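Local atomic coordinates of putative cell adhesion protein (Parabacteroides distasonis, PDB entry 3LIU), a protein that probably serves as a subunit of adhesive fimbriae on the bacterial surface, as other members of the FimA/Mfa1 fimbrillin family do. Residues V88-A93 against V169-D174. Numbering follows the deposited sequence.
Sequences VVANAA and VPLVRD
Leu171 reaches across to two side chains, Val88 and Ala90, and its two methyls divide the work. CD1 of Leu171 lies 3.6 Å from CB of Ala90, which is all the side chain Ala90 has to offer. CD2 meets Val88 instead, with 4.1 Å between Leu171 CD2 and Val88 CG1, and the two side chains run at roughly a right angle to each other. In Leu171, CG sits anti to the carbonyl carbon (chi1 -57°), which leaves it beside the backbone N of Leu171 and brings both methyls to the end of strand 82-90. Val88 turns CG1 to the leucine by setting that methyl anti to its own N (chi1 180°).

No hydrogen bond joins 88-93 to 169-174, and even the closest pair of CA atoms, Ala90 and Leu171, is 7.8 Å apart, so the two are not paired strands. Apolar side chains bridge the gap: Leu46 of strand 45-52 touches all three residues, and Leu21 and Ile23 of strand 16-24 pack against Val88.

The backbone is held from elsewhere, by hydrogen bonds that join Val88 to Ser129 and Ala90 to Met127 on strand 127-136, and Val89 to Thr47 on strand 45-52. Just past the strand, the Asn91 side chain ties the turn to Asp42, Asn44 and Leu125.

Strand 127-136 pairs antiparallel with both 82-90 and 172-185; the contact is side-chain packing of the segment leading into 172-185 onto the end of strand 82-90, in the interior of a β-rich, FimA-type fimbrillin domain of the transthyretin clan.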
loop_
_atom_site.group_PDB
_atom_site.type_symbol
_atom_site.label_atom_id
_atom_site.label_comp_id
_atom_site.label_asym_id
_atom_site.label_seq_id
_atom_site.Cartn_x
_atom_site.Cartn_y
_atom_site.Cartn_z
ATOM N N VAL A 88 -4.666 17.268 -2.342
ATOM C CA VAL A 88 -4.007 17.316 -1.072
ATOM C C VAL A 88 -3.290 16.003 -0.875
ATOM O O VAL A 88 -3.879 14.930 -1.065
ATOM C CB VAL A 88 -5.045 17.499 0.045
ATOM C CG1 VAL A 88 -4.378 17.559 1.437
ATOM C CG2 VAL A 88 -5.866 18.741 -0.237
ATOM N N VAL A 89 -2.026 16.095 -0.461
ATOM C CA VAL A 89 -1.223 14.951 -0.117
ATOM C C VAL A 89 -0.786 15.050 1.344
ATOM O O VAL A 89 -0.163 16.019 1.763
ATOM C CB VAL A 89 0.048 14.837 -1.028
ATOM C CG1 VAL A 89 0.959 13.645 -0.539
ATOM C CG2 VAL A 89 -0.353 14.638 -2.505
ATOM N N ALA A 90 -1.071 14.026 2.121
ATOM C CA ALA A 90 -0.578 13.941 3.506
ATOM C C ALA A 90 0.730 13.189 3.584
ATOM O O ALA A 90 0.910 12.151 2.927
ATOM C CB ALA A 90 -1.623 13.249 4.433
ATOM N N ASN A 91 1.622 13.705 4.430
ATOM C CA ASN A 91 2.819 12.991 4.884
ATOM C C ASN A 91 3.849 12.731 3.764
ATOM O O ASN A 91 4.534 11.727 3.764
ATOM C CB ASN A 91 2.421 11.688 5.586
ATOM C CG ASN A 91 1.540 11.929 6.819
ATOM O OD1 ASN A 91 1.724 12.905 7.520
ATOM N ND2 ASN A 91 0.542 11.062 7.039
ATOM N N ALA A 92 3.919 13.621 2.786
ATOM C CA ALA A 92 4.922 13.493 1.738
ATOM C C ALA A 92 6.327 13.593 2.328
ATOM O O ALA A 92 6.623 14.498 3.137
ATOM C CB ALA A 92 4.714 14.538 0.650
ATOM N N ALA A 93 7.205 12.693 1.899
ATOM C CA ALA A 93 8.617 12.735 2.333
ATOM C C ALA A 93 9.211 14.086 1.900
ATOM O O ALA A 93 8.728 14.696 0.953
ATOM C CB ALA A 93 9.419 11.563 1.757
ATOM N N VAL A 169 -12.140 17.357 3.731
ATOM C CA VAL A 169 -11.663 16.587 2.571
ATOM C C VAL A 169 -11.153 15.224 3.017
ATOM O O VAL A 169 -10.269 15.150 3.870
ATOM C CB VAL A 169 -10.560 17.298 1.802
ATOM C CG1 VAL A 169 -10.236 16.526 0.480
ATOM C CG2 VAL A 169 -10.997 18.736 1.546
ATOM N N PRO A 170 -11.751 14.137 2.486
ATOM C CA PRO A 170 -11.247 12.794 2.834
ATOM C C PRO A 170 -9.924 12.505 2.155
ATOM O O PRO A 170 -9.661 13.004 1.052
ATOM C CB PRO A 170 -12.342 11.824 2.325
ATOM C CG PRO A 170 -13.236 12.590 1.485
ATOM C CD PRO A 170 -12.869 14.079 1.533
ATOM N N LEU A 171 -9.076 11.765 2.853
ATOM C CA LEU A 171 -7.791 11.311 2.322
ATOM C C LEU A 171 -7.818 9.804 2.277
ATOM O O LEU A 171 -8.418 9.190 3.143
ATOM C CB LEU A 171 -6.626 11.808 3.174
ATOM C CG LEU A 171 -6.474 13.315 3.392
ATOM C CD1 LEU A 171 -5.231 13.587 4.281
ATOM C CD2 LEU A 171 -6.468 14.105 2.075
ATOM N N VAL A 172 -7.195 9.218 1.252
ATOM C CA VAL A 172 -7.070 7.785 1.127
ATOM C C VAL A 172 -5.615 7.383 1.097
ATOM O O VAL A 172 -4.837 7.939 0.337
ATOM C CB VAL A 172 -7.781 7.254 -0.129
ATOM C CG1 VAL A 172 -7.623 5.706 -0.214
ATOM C CG2 VAL A 172 -9.234 7.655 -0.098
ATOM N N ARG A 173 -5.254 6.403 1.916
ATOM C CA ARG A 173 -3.857 5.960 1.993
ATOM C C ARG A 173 -3.356 5.487 0.635
ATOM O O ARG A 173 -4.115 4.975 -0.163
ATOM C CB ARG A 173 -3.674 4.839 3.004
ATOM C CG ARG A 173 -3.936 5.217 4.451
ATOM C CD ARG A 173 -3.708 3.999 5.360
ATOM N NE ARG A 173 -4.108 4.217 6.759
ATOM C CZ ARG A 173 -5.365 4.185 7.228
ATOM N NH1 ARG A 173 -6.378 3.982 6.432
ATOM N NH2 ARG A 173 -5.614 4.373 8.524
ATOM N N ASP A 174 -2.059 5.657 0.408
ATOM C CA ASP A 174 -1.414 5.239 -0.811
ATOM C C ASP A 174 -0.792 3.823 -0.641
ATOM O O ASP A 174 -0.232 3.292 -1.582
ATOM C CB ASP A 174 -0.328 6.261 -1.211
ATOM C CG ASP A 174 -0.891 7.547 -1.869
ATOM O OD1 ASP A 174 -2.118 7.753 -1.964
ATOM O OD2 ASP A 174 -0.058 8.374 -2.328
#